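Local coordinates for endoglucanase (Mytilus edulis, PDB 1WC2), which hydrolyses internal beta-1,4-glucosidic linkages in cellulose, lichenin and cereal beta-glucans, is active on soluble carboxymethylcellulose and also has expansin activity, at residues Asn1-Gly6 with Thr76-Tyr81; Ala51-Tyr56 with Cys113-Gln118; Ser94-Ile99 with His165-Asn170. All blocks are in the same frame, centred on the assembly; numbering follows the deposited sequence. Where two conformers were deposited one is given.

Contact 1. Residues Asn1-Gly6 with Thr76-Tyr81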
ATOM      1  N   ASN A   1      -9.553   9.989 -14.268  1.00  9.56           N
ATOM      2  CA  ASN A   1      -8.546  10.257 -15.323  1.00  8.98           C
ATOM      3  C   ASN A   1      -7.122  10.069 -14.790  1.00  8.23           C
ATOM      4  O   ASN A   1      -6.811  10.534 -13.686  1.00  8.37           O
ATOM      5  CB  ASN A   1      -8.712  11.690 -15.849  1.00 10.21           C
ATOM      6  CG  ASN A   1      -8.617  12.742 -14.732  1.00 11.77           C
ATOM      7  OD1 ASN A   1      -9.287  12.629 -13.704  1.00 14.84           O
ATOM      8  ND2 ASN A   1      -7.768  13.753 -14.927  1.00 14.75           N
ATOM      9  N   GLN A   2      -6.267   9.413 -15.572  1.00  7.81           N
ATOM     10  CA  GLN A   2      -4.865   9.241 -15.204  1.00  8.12           C
ATOM     11  C   GLN A   2      -4.084  10.514 -15.540  1.00  8.59           C
ATOM     12  O   GLN A   2      -3.986  10.905 -16.707  1.00 10.19           O
ATOM     13  CB  GLN A   2      -4.256   8.038 -15.932  1.00  7.81           C
ATOM     14  CG  GLN A   2      -4.896   6.706 -15.560  1.00  8.23           C
ATOM     15  CD  GLN A   2      -4.229   5.549 -16.281  1.00  8.64           C
ATOM     16  OE1 GLN A   2      -4.580   5.217 -17.413  1.00 11.07           O
ATOM     17  NE2 GLN A   2      -3.242   4.958 -15.644  1.00  8.67           N
ATOM     18  N   LYS A   3      -3.534  11.158 -14.518  1.00  7.92           N
ATOM     19  CA  LYS A   3      -2.684  12.336 -14.706  1.00  8.41           C
ATOM     20  C   LYS A   3      -1.204  11.972 -14.842  1.00  8.19           C
ATOM     21  O   LYS A   3      -0.420  12.775 -15.355  1.00  9.40           O
ATOM     22  CB  LYS A   3      -2.882  13.329 -13.566  1.00  8.56           C
ATOM     23  CG  LYS A   3      -4.309  13.888 -13.496  1.00  9.57           C
ATOM     24  CD  LYS A   3      -4.544  14.817 -12.306  1.00 10.60           C
ATOM     25  CE  LYS A   3      -3.831  16.156 -12.459  1.00 11.92           C
ATOM     26  NZ  LYS A   3      -4.113  17.050 -11.300  1.00 12.37           N
ATOM     27  N   CYS A   4      -0.812  10.787 -14.371  1.00  7.78           N
ATOM     28  CA  CYS A   4       0.537  10.275 -14.589  1.00  7.47           C
ATOM     29  C   CYS A   4       0.665   9.769 -16.024  1.00  8.33           C
ATOM     30  O   CYS A   4      -0.324   9.305 -16.606  1.00  9.85           O
ATOM     31  CB  CYS A   4       0.839   9.139 -13.619  1.00  7.62           C
ATOM     32  SG  CYS A   4       0.665   9.571 -11.870  1.00  6.99           S
ATOM     33  N   SER A   5       1.873   9.856 -16.577  1.00  8.48           N
ATOM     34  CA  SER A   5       2.128   9.470 -17.969  1.00  9.86           C
ATOM     35  C   SER A   5       3.502   8.835 -18.098  1.00  9.98           C
ATOM     36  O   SER A   5       4.357   8.970 -17.223  1.00  9.98           O
ATOM     37  CB  SER A   5       2.016  10.674 -18.908  1.00 11.40           C
ATOM     38  OG  SER A   5       2.955  11.658 -18.588  1.00 13.72           O
ATOM     39  N   GLY A   6       3.706   8.164 -19.221  1.00 11.24           N
ATOM     40  CA  GLY A   6       4.944   7.470 -19.503  1.00 11.77           C
ATOM     41  C   GLY A   6       4.938   6.034 -19.009  1.00 11.86           C
ATOM     42  O   GLY A   6       3.960   5.555 -18.429  1.00 11.74           O
ATOM     43  N   THR A  76       0.788  10.733  -1.926  1.00  6.77           N
ATOM     44  CA  THR A  76       0.227  12.052  -2.207  1.00  7.05           C
ATOM     45  C   THR A  76      -0.685  11.949  -3.424  1.00  6.38           C
ATOM     46  O   THR A  76      -0.276  11.435  -4.467  1.00  7.19           O
ATOM     47  CB  THR A  76       1.369  13.056  -2.465  1.00  7.43           C
ATOM     48  OG1 THR A  76       2.196  13.143  -1.294  1.00  8.10           O
ATOM     49  CG2 THR A  76       0.809  14.464  -2.719  1.00  8.32           C
ATOM     50  N   THR A  77      -1.923  12.436  -3.319  1.00  6.93           N
ATOM     51  CA  THR A  77      -2.860  12.318  -4.437  1.00  7.02           C
ATOM     52  C   THR A  77      -2.464  13.251  -5.575  1.00  7.00           C
ATOM     53  O   THR A  77      -2.031  14.389  -5.349  1.00  7.66           O
ATOM     54  CB  THR A  77      -4.305  12.625  -4.006  1.00  7.44           C
ATOM     55  OG1 THR A  77      -4.369  13.959  -3.478  1.00  8.00           O
ATOM     56  CG2 THR A  77      -4.772  11.665  -2.907  1.00  8.08           C
ATOM     57  N   THR A  78      -2.582  12.764  -6.805  1.00  7.02           N
ATOM     58  CA  THR A  78      -2.369  13.598  -7.985  1.00  7.48           C
ATOM     59  C   THR A  78      -3.619  14.392  -8.365  1.00  8.33           C
ATOM     60  O   THR A  78      -3.520  15.368  -9.110  1.00  9.29           O
ATOM     61  CB  THR A  78      -1.989  12.761  -9.207  1.00  7.30           C
ATOM     62  OG1 THR A  78      -3.092  11.900  -9.535  1.00  7.54           O
ATOM     63  CG2 THR A  78      -0.751  11.880  -8.952  1.00  7.16           C
ATOM     64  N   GLY A  79      -4.779  13.957  -7.872  1.00  8.35           N
ATOM     65  CA  GLY A  79      -6.070  14.426  -8.342  1.00  9.39           C
ATOM     66  C   GLY A  79      -6.740  13.456  -9.314  1.00  9.19           C
ATOM     67  O   GLY A  79      -7.940  13.589  -9.584  1.00 11.61           O
ATOM     68  N   GLY A  80      -5.981  12.502  -9.861  1.00  8.46           N
ATOM     69  CA  GLY A  80      -6.498  11.535 -10.821  1.00  8.04           C
ATOM     70  C   GLY A  80      -6.912  10.205 -10.212  1.00  7.54           C
ATOM     71  O   GLY A  80      -6.865  10.004  -9.001  1.00  7.55           O
ATOM     72  N   TYR A  81      -7.318   9.299 -11.093  1.00  7.23           N
ATOM     73  CA  TYR A  81      -7.811   7.974 -10.741  1.00  7.13           C
ATOM     74  C   TYR A  81      -7.942   7.183 -12.050  1.00  6.71           C
ATOM     75  O   TYR A  81      -8.023   7.767 -13.129  1.00  7.48           O
ATOM     76  CB  TYR A  81      -9.156   8.062  -9.991  1.00  7.29           C
ATOM     77  CG  TYR A  81     -10.269   8.729 -10.780  1.00  8.28           C
ATOM     78  CD1 TYR A  81     -11.155   7.972 -11.550  1.00  9.58           C
ATOM     79  CD2 TYR A  81     -10.434  10.114 -10.769  1.00  9.38           C
ATOM     80  CE1 TYR A  81     -12.180   8.574 -12.284  1.00 11.18           C
ATOM     81  CE2 TYR A  81     -11.467  10.726 -11.510  1.00 11.04           C
ATOM     82  CZ  TYR A  81     -12.328   9.945 -12.253  1.00 11.60           C
ATOM     83  OH  TYR A  81     -13.347  10.528 -12.975  1.00 14.25           O
TER
HETATM   84  O   HOH W   1     -11.784   9.888 -15.892  1.00 14.66           O

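Contact 2. Residues Ala51-Tyr56 with Cys113-Gln118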
ATOM      1  N   ALA A  51      -1.258  -3.691   1.586  1.00  6.04           N
ATOM      2  CA  ALA A  51      -0.665  -4.851   0.939  1.00  5.88           C
ATOM      3  C   ALA A  51       0.079  -4.363  -0.303  1.00  5.69           C
ATOM      4  O   ALA A  51      -0.514  -3.714  -1.168  1.00  6.64           O
ATOM      5  CB  ALA A  51      -1.743  -5.864   0.562  1.00  6.42           C
ATOM      6  N   ALA A  52       1.377  -4.649  -0.393  1.00  5.60           N
ATOM      7  CA  ALA A  52       2.190  -4.217  -1.536  1.00  5.63           C
ATOM      8  C   ALA A  52       2.226  -5.267  -2.644  1.00  4.84           C
ATOM      9  O   ALA A  52       2.347  -6.465  -2.379  1.00  5.40           O
ATOM     10  CB  ALA A  52       3.620  -3.912  -1.088  1.00  6.28           C
ATOM     11  N   SER A  53       2.166  -4.803  -3.886  1.00  5.05           N
ATOM     12  CA  SER A  53       2.318  -5.658  -5.045  1.00  4.97           C
ATOM     13  C   SER A  53       3.592  -6.517  -4.903  1.00  5.05           C
ATOM     14  O   SER A  53       4.617  -6.068  -4.358  1.00  5.12           O
ATOM     15  CB  SER A  53       2.310  -4.808  -6.328  1.00  4.96           C
ATOM     16  OG  SER A  53       3.217  -3.710  -6.266  1.00  5.27           O
ATOM     17  N   GLN A  54       3.516  -7.759  -5.400  1.00  5.02           N
ATOM     18  CA  GLN A  54       4.507  -8.800  -5.102  1.00  5.08           C
ATOM     19  C   GLN A  54       5.963  -8.370  -5.240  1.00  5.19           C
ATOM     20  O   GLN A  54       6.752  -8.580  -4.316  1.00  5.67           O
ATOM     21  CB  GLN A  54       4.258 -10.037  -5.984  1.00  5.50           C
ATOM     22  CG  GLN A  54       5.370 -11.121  -5.885  1.00  6.40           C
ATOM     23  CD  GLN A  54       5.410 -11.849  -4.533  1.00  6.46           C
ATOM     24  OE1 GLN A  54       4.559 -12.710  -4.269  1.00  6.89           O
ATOM     25  NE2 GLN A  54       6.394 -11.525  -3.688  1.00  7.29           N
ATOM     26  N   MET A  55       6.357  -7.840  -6.386  1.00  5.32           N
ATOM     27  CA  MET A  55       7.789  -7.584  -6.577  1.00  6.04           C
ATOM     28  C   MET A  55       8.321  -6.468  -5.668  1.00  5.53           C
ATOM     29  O   MET A  55       9.507  -6.470  -5.317  1.00  6.66           O
ATOM     30  CB  MET A  55       8.094  -7.263  -8.040  0.50  6.17           C
ATOM     31  CG  MET A  55       8.228  -8.483  -8.915  0.50  7.19           C
ATOM     32  SD  MET A  55       9.706  -9.427  -8.484  0.50  9.60           S
ATOM     33  CE  MET A  55      10.890  -8.480  -8.740  0.50  4.21           C
ATOM     34  N   TYR A  56       7.456  -5.540  -5.252  1.00  5.58           N
ATOM     35  CA  TYR A  56       7.837  -4.571  -4.222  1.00  5.62           C
ATOM     36  C   TYR A  56       7.854  -5.176  -2.813  1.00  5.77           C
ATOM     37  O   TYR A  56       8.769  -4.912  -2.016  1.00  6.47           O
ATOM     38  CB  TYR A  56       6.958  -3.298  -4.249  1.00  5.63           C
ATOM     39  CG  TYR A  56       7.629  -2.194  -3.443  1.00  5.68           C
ATOM     40  CD1 TYR A  56       8.669  -1.443  -3.998  1.00  6.45           C
ATOM     41  CD2 TYR A  56       7.312  -1.957  -2.102  1.00  5.99           C
ATOM     42  CE1 TYR A  56       9.357  -0.491  -3.264  1.00  7.42           C
ATOM     43  CE2 TYR A  56       7.999  -0.988  -1.353  1.00  6.86           C
ATOM     44  CZ  TYR A  56       9.020  -0.262  -1.951  1.00  6.89           C
ATOM     45  OH  TYR A  56       9.739   0.687  -1.239  1.00  7.97           O
ATOM     46  N   CYS A 113      -1.180  -6.008  -9.636  1.00  5.97           N
ATOM     47  CA  CYS A 113      -0.011  -6.403  -8.833  1.00  6.02           C
ATOM     48  C   CYS A 113       0.972  -7.259  -9.623  1.00  6.14           C
ATOM     49  O   CYS A 113       1.818  -7.958  -9.047  1.00  7.05           O
ATOM     50  CB  CYS A 113      -0.474  -7.106  -7.556  1.00  6.60           C
ATOM     51  SG  CYS A 113      -1.366  -5.923  -6.508  1.00  7.70           S
ATOM     52  N   ASN A 114       0.898  -7.127 -10.943  1.00  6.05           N
ATOM     53  CA  ASN A 114       1.629  -7.962 -11.900  1.00  6.75           C
ATOM     54  C   ASN A 114       2.921  -7.338 -12.455  1.00  6.07           C
ATOM     55  O   ASN A 114       3.420  -7.781 -13.488  1.00  6.97           O
ATOM     56  CB  ASN A 114       0.688  -8.358 -13.061  1.00  7.08           C
ATOM     57  CG  ASN A 114       0.246  -7.161 -13.894  1.00  7.45           C
ATOM     58  OD1 ASN A 114      -0.224  -6.139 -13.352  1.00  7.84           O
ATOM     59  ND2 ASN A 114       0.379  -7.278 -15.216  1.00  9.04           N
ATOM     60  N   GLN A 115       3.489  -6.342 -11.779  1.00  5.50           N
ATOM     61  CA  GLN A 115       4.786  -5.796 -12.195  1.00  5.52           C
ATOM     62  C   GLN A 115       5.820  -6.919 -12.225  1.00  5.84           C
ATOM     63  O   GLN A 115       5.885  -7.724 -11.314  1.00  6.77           O
ATOM     64  CB  GLN A 115       5.264  -4.720 -11.221  1.00  5.55           C
ATOM     65  CG  GLN A 115       4.383  -3.468 -11.103  1.00  5.69           C
ATOM     66  CD  GLN A 115       3.167  -3.598 -10.175  1.00  4.83           C
ATOM     67  OE1 GLN A 115       2.910  -4.668  -9.592  1.00  5.76           O
ATOM     68  NE2 GLN A 115       2.423  -2.495 -10.030  1.00  5.70           N
ATOM     69  N   GLY A 116       6.672  -6.927 -13.243  1.00  6.20           N
ATOM     70  CA  GLY A 116       7.680  -7.964 -13.404  1.00  6.52           C
ATOM     71  C   GLY A 116       8.966  -7.783 -12.618  1.00  6.47           C
ATOM     72  O   GLY A 116       9.758  -8.723 -12.493  1.00  7.53           O
ATOM     73  N   SER A 117       9.179  -6.586 -12.083  1.00  6.26           N
ATOM     74  CA  SER A 117      10.397  -6.235 -11.351  1.00  6.25           C
ATOM     75  C   SER A 117      10.037  -5.281 -10.214  1.00  6.05           C
ATOM     76  O   SER A 117       8.947  -4.695 -10.204  1.00  6.05           O
ATOM     77  CB  SER A 117      11.413  -5.605 -12.312  1.00  6.98           C
ATOM     78  OG  SER A 117      10.838  -4.498 -12.984  1.00  8.39           O
ATOM     79  N   GLN A 118      10.947  -5.127  -9.257  1.00  6.30           N
ATOM     80  CA  GLN A 118      10.682  -4.289  -8.080  1.00  6.61           C
ATOM     81  C   GLN A 118      10.521  -2.824  -8.446  1.00  6.44           C
ATOM     82  O   GLN A 118       9.649  -2.138  -7.894  1.00  7.10           O
ATOM     83  CB  GLN A 118      11.770  -4.454  -7.016  1.00  7.19           C
ATOM     84  CG  GLN A 118      11.476  -3.643  -5.740  1.00  8.03           C
ATOM     85  CD  GLN A 118      12.215  -4.131  -4.508  1.00  8.55           C
ATOM     86  OE1 GLN A 118      13.274  -3.596  -4.155  1.00  9.57           O
ATOM     87  NE2 GLN A 118      11.671  -5.143  -3.850  1.00  9.63           N
TER
HETATM   88  O   HOH W   2       5.349  -4.966  -7.374  1.00  6.29           O
HETATM   89  O   HOH W   3       4.683  -7.476  -8.776  1.00  8.94           O

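Contact 3. Residues Ser94-Ile99 with His165-Asn170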
ATOM      1  N   SER A  94      -2.400  13.794   1.545  1.00  9.68           N
ATOM      2  CA  SER A  94      -1.386  12.786   1.821  1.00  9.56           C
ATOM      3  C   SER A  94      -1.522  12.097   3.172  0.50  9.19           C
ATOM      4  O   SER A  94      -1.756  12.753   4.197  0.50  9.90           O
ATOM      5  CB  SER A  94       0.018  13.387   1.721  0.50  9.97           C
ATOM      6  OG  SER A  94       0.288  14.241   2.816  0.50 11.02           O
ATOM      7  N   LYS A  95      -1.309  10.782   3.154  1.00  8.41           N
ATOM      8  CA  LYS A  95      -1.247   9.966   4.359  1.00  7.97           C
ATOM      9  C   LYS A  95      -0.156   8.910   4.149  1.00  7.43           C
ATOM     10  O   LYS A  95       0.218   8.609   3.005  1.00  7.33           O
ATOM     11  CB  LYS A  95      -2.584   9.260   4.645  1.00  8.73           C
ATOM     12  CG  LYS A  95      -3.738  10.163   5.090  1.00  9.37           C
ATOM     13  CD  LYS A  95      -3.472  10.858   6.414  1.00 10.06           C
ATOM     14  CE  LYS A  95      -4.694  11.631   6.909  1.00 10.83           C
ATOM     15  NZ  LYS A  95      -4.393  12.458   8.105  1.00 11.84           N
ATOM     16  N   THR A  96       0.314   8.334   5.250  1.00  7.32           N
ATOM     17  CA  THR A  96       1.367   7.327   5.234  1.00  6.87           C
ATOM     18  C   THR A  96       0.821   5.959   5.672  1.00  6.72           C
ATOM     19  O   THR A  96       0.096   5.854   6.678  1.00  7.57           O
ATOM     20  CB  THR A  96       2.519   7.783   6.143  1.00  7.27           C
ATOM     21  OG1 THR A  96       3.156   8.935   5.578  1.00  8.22           O
ATOM     22  CG2 THR A  96       3.616   6.724   6.263  1.00  7.40           C
ATOM     23  N   PHE A  97       1.198   4.924   4.923  1.00  6.58           N
ATOM     24  CA  PHE A  97       0.721   3.561   5.112  1.00  6.56           C
ATOM     25  C   PHE A  97       1.894   2.641   5.406  1.00  6.70           C
ATOM     26  O   PHE A  97       2.907   2.670   4.711  1.00  7.72           O
ATOM     27  CB  PHE A  97      -0.021   3.081   3.852  1.00  6.75           C
ATOM     28  CG  PHE A  97      -1.235   3.907   3.521  1.00  6.73           C
ATOM     29  CD1 PHE A  97      -1.101   5.125   2.869  1.00  7.90           C
ATOM     30  CD2 PHE A  97      -2.508   3.482   3.876  1.00  7.86           C
ATOM     31  CE1 PHE A  97      -2.206   5.917   2.595  1.00  8.61           C
ATOM     32  CE2 PHE A  97      -3.624   4.273   3.591  1.00  8.66           C
ATOM     33  CZ  PHE A  97      -3.469   5.490   2.952  1.00  9.29           C
ATOM     34  N   MET A  98       1.760   1.787   6.414  1.00  6.55           N
ATOM     35  CA  MET A  98       2.744   0.731   6.668  1.00  6.66           C
ATOM     36  C   MET A  98       2.405  -0.520   5.854  1.00  6.26           C
ATOM     37  O   MET A  98       1.257  -0.986   5.890  1.00  6.66           O
ATOM     38  CB  MET A  98       2.782   0.362   8.151  1.00  6.97           C
ATOM     39  CG  MET A  98       3.793  -0.747   8.461  1.00  7.77           C
ATOM     40  SD  MET A  98       3.899  -1.165  10.224  1.00  8.48           S
ATOM     41  CE  MET A  98       4.886   0.257  10.827  1.00  8.23           C
ATOM     42  N   ILE A  99       3.400  -1.081   5.162  1.00  5.83           N
ATOM     43  CA  ILE A  99       3.218  -2.355   4.468  1.00  6.18           C
ATOM     44  C   ILE A  99       3.161  -3.479   5.515  1.00  6.13           C
ATOM     45  O   ILE A  99       4.138  -3.724   6.230  1.00  6.92           O
ATOM     46  CB  ILE A  99       4.353  -2.606   3.444  1.00  6.24           C
ATOM     47  CG1 ILE A  99       4.291  -1.563   2.316  1.00  6.29           C
ATOM     48  CG2 ILE A  99       4.279  -4.026   2.892  1.00  6.61           C
ATOM     49  CD1 ILE A  99       5.523  -1.544   1.406  1.00  6.91           C
ATOM     50  N   HIS A 165      -2.062   9.029  14.308  1.00 10.37           N
ATOM     51  CA  HIS A 165      -1.784   7.812  15.048  1.00 10.71           C
ATOM     52  C   HIS A 165      -2.223   6.554  14.295  1.00 10.21           C
ATOM     53  O   HIS A 165      -1.779   5.471  14.637  1.00 10.47           O
ATOM     54  CB  HIS A 165      -2.418   7.849  16.444  1.00 11.63           C
ATOM     55  CG  HIS A 165      -1.895   8.942  17.327  1.00 14.01           C
ATOM     56  ND1 HIS A 165      -2.607   9.424  18.407  1.00 17.49           N
ATOM     57  CD2 HIS A 165      -0.737   9.645  17.298  1.00 14.87           C
ATOM     58  CE1 HIS A 165      -1.915  10.386  18.995  1.00 18.59           C
ATOM     59  NE2 HIS A 165      -0.773  10.534  18.348  1.00 17.21           N
ATOM     60  N   ARG A 166      -3.085   6.696  13.286  1.00 10.22           N
ATOM     61  CA  ARG A 166      -3.486   5.559  12.458  1.00  9.89           C
ATOM     62  C   ARG A 166      -2.318   4.981  11.663  1.00  8.97           C
ATOM     63  O   ARG A 166      -2.356   3.827  11.316  1.00  9.18           O
ATOM     64  CB  ARG A 166      -4.646   5.934  11.524  1.00 10.04           C
ATOM     65  CG  ARG A 166      -5.966   6.147  12.255  1.00 10.12           C
ATOM     66  CD  ARG A 166      -7.090   6.671  11.381  1.00 10.41           C
ATOM     67  NE  ARG A 166      -6.796   8.007  10.860  1.00  9.73           N
ATOM     68  CZ  ARG A 166      -7.620   8.713  10.088  1.00 10.47           C
ATOM     69  NH1 ARG A 166      -8.817   8.246   9.763  1.00 10.93           N
ATOM     70  NH2 ARG A 166      -7.256   9.916   9.661  1.00 10.38           N
ATOM     71  N   THR A 167      -1.295   5.783  11.354  1.00  8.71           N
ATOM     72  CA  THR A 167      -0.066   5.223  10.760  1.00  8.73           C
ATOM     73  C   THR A 167       0.693   4.505  11.871  1.00  8.67           C
ATOM     74  O   THR A 167       1.093   5.169  12.829  1.00  8.73           O
ATOM     75  CB  THR A 167       0.822   6.337  10.189  1.00  9.11           C
ATOM     76  OG1 THR A 167       0.151   7.014   9.111  1.00  9.77           O
ATOM     77  CG2 THR A 167       2.126   5.781   9.604  1.00  9.70           C
ATOM     78  N   PRO A 168       0.895   3.190  11.801  1.00  8.08           N
ATOM     79  CA  PRO A 168       1.611   2.493  12.881  1.00  8.44           C
ATOM     80  C   PRO A 168       3.047   2.975  13.079  1.00  8.68           C
ATOM     81  O   PRO A 168       3.727   3.347  12.126  1.00  8.60           O
ATOM     82  CB  PRO A 168       1.580   1.029  12.434  1.00  8.29           C
ATOM     83  CG  PRO A 168       0.404   0.949  11.530  1.00  8.15           C
ATOM     84  CD  PRO A 168       0.457   2.241  10.761  1.00  7.98           C
ATOM     85  N   SER A 169       3.497   2.940  14.327  1.00  9.31           N
ATOM     86  CA  SER A 169       4.880   3.228  14.687  1.00  9.67           C
ATOM     87  C   SER A 169       5.808   2.036  14.441  1.00  9.32           C
ATOM     88  O   SER A 169       5.369   0.890  14.288  1.00  9.31           O
ATOM     89  CB  SER A 169       4.947   3.605  16.169  1.00 10.16           C
ATOM     90  OG  SER A 169       4.606   2.479  16.948  1.00 11.73           O
ATOM     91  N   ASN A 170       7.105   2.296  14.436  1.00  9.51           N
ATOM     92  CA  ASN A 170       8.083   1.220  14.386  1.00 10.50           C
ATOM     93  C   ASN A 170       7.945   0.246  15.567  1.00 10.75           C
ATOM     94  O   ASN A 170       8.120  -0.955  15.397  1.00 10.95           O
ATOM     95  CB  ASN A 170       9.505   1.778  14.298  1.00 10.95           C
ATOM     96  CG  ASN A 170       9.777   2.486  12.969  1.00 11.80           C
ATOM     97  OD1 ASN A 170       9.398   1.995  11.895  1.00 13.41           O
ATOM     98  ND2 ASN A 170      10.423   3.647  13.031  1.00 13.73           N
TER
HETATM   99  O   HOH W   4      -0.578   9.365   7.848  1.00 11.18           O

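Contact 1. Residues Asn1-Gly6 with Thr76-Tyr81
N1 and Y81 join the N-terminal arm to a corner of the double-psi beta-barrel, where strand 72-78 gives way to the short strand 80-81. Two bonds link them. The terminal amino group, N of N1, donates to O of Y81 (2.9 Å), and N of Y81 returns a bond to O of N1 at the same length, approaching from above the carbonyl plane. The amino nitrogen, probably charged, has a water as a further acceptor and lies 3.3 Å above the centre of the Y81 ring. With chi1 near 60°, the ring folds back over its own backbone beneath that nitrogen. G80 suits this junction because, lacking a side chain, it lets O of N1 approach its CA to 3.1 Å.

K3 reaches the corner with a long chain bent at chi3: NZ donates to O of T78 (2.8 Å) and also forms a salt bridge with E91, so the carbonyl of buried T78 and a carboxylate share one ammonium. T78 shapes the turn itself. Its OG1 accepts from N of G80 in an ST turn and bonds to E149, whose carboxylate also takes the backbone N-H groups of K3 and C4. C4 is tied to C16 by a disulfide, and its SG rests 4.0 Å from CG2 of T78.

Contact 2. Residues Ala51-Tyr56 with Cys113-Gln118
The Y56 ring and the Q118 amide, their planes 51° apart, meet where strand 49-53 of the double-psi beta-barrel runs into helix 54-57. CG of Q118 comes obliquely to the ring at CD1 of Y56 (4.0 Å), while H68 stacks on the ring and W152 meets it steeply. NE2 of Q118 donates to O of M55 at 2.9 Å, the acceptor nearly in the amide plane and the donor in the carbonyl plane, with a fairly straight N-H...O angle of 161°. The same NE2 is bonded to Q67, so both its hydrogens can be employed and the rotation of the amide is fixed. An extended glutamine, CG anti to the backbone N (chi1 -177°), has the length for this span.

The loop 113-118 wraps the junction of strand and helix. S53 occupies the N-cap position, yet its OG is engaged by N of H130 instead of by the helix. Waters serve the first turn: one accepts from N of Y56 and also bonds OG of S53, and another accepts from N of M55 while lying near O of C113 and O of Q115. The flexible M55 fills the curve of the loop, its CB 3.5 Å from O of S117.

Q115 bends back at chi2, setting its amide beside S53, with NE2 held by O of Y127. Small side chains suit the close approach of the two backbones here: the side chain of C113, in a disulfide with C103, is about 5 Å from that of D132, the probable proton donor, and CB of C113 packs 3.8 Å from CB of S53.

Contact 3. Residues Ser94-Ile99 with His165-Asn170
T167 and T96 supply the polar link. OG1 of T167 donates to O of T96 at 2.7 Å, a short bond whose donor is tilted 28° from the carbonyl plane. A water accepts from N of T96 and donates to OG1 of T167, so this hydroxyl donates one hydrogen bond and accepts another, and the two backbone polar groups of T96 facing the loop are satisfied together. Threonine fits because its other branch is apolar: CG2 of T167 meets CG2 of T96 at 3.8 Å, in each residue the methyl being anti to the backbone N.

Apolar packing centres on M98 and P168. The methionine runs straight out from the strand, chi1 and chi2 both close to 180°, and turns at chi3, so that its CB lies beside CD of P168 while SD and CE pass CB of the same ring. CE of M98 ends 3.8 Å from CB of P168 and 3.5 Å from O of P168. An unbranched, pliable chain can follow the proline in this way, and the rigid ring offers it a firm surface.

The charged group lies at the other end. NH2 of R166 and NZ of K95 are 4.1 Å apart, drawn together by D164, whose OD2 forms a salt bridge with each; the shared carboxylate probably offsets their like charge.

S169 then starts the next helix, its OG capping N of M172, a classic serine N-cap. The whole is an inter-helix loop, between helices 157-163 and 170-173, laid against strand 94-100 of the sheet that builds the double-psi beta-barrel of family 45 glycoside hydrolases.

All three contacts reach the same barrel sheet, each joining a non-sheet segment to it. Contact 1 is outermost, its centre about 16 Å from that of the chain, and holds the exposed N-terminus mainly by backbone and ammonium hydrogen bonds. Contacts 2 and 3, centred about 11 and 10 Å from it on opposite sides, have mostly buried touching residues. Contact 2 lies near the probable catalytic site, and waters bridge its helix start to the loop. Contact 3 combines one hydroxyl-to-carbonyl bond and apolar packing with a charge cluster at its edge. Strand 94-100 connects the set: S94 packs on T76 of contact 1, and I99 touches A52 and Y56 of contact 2.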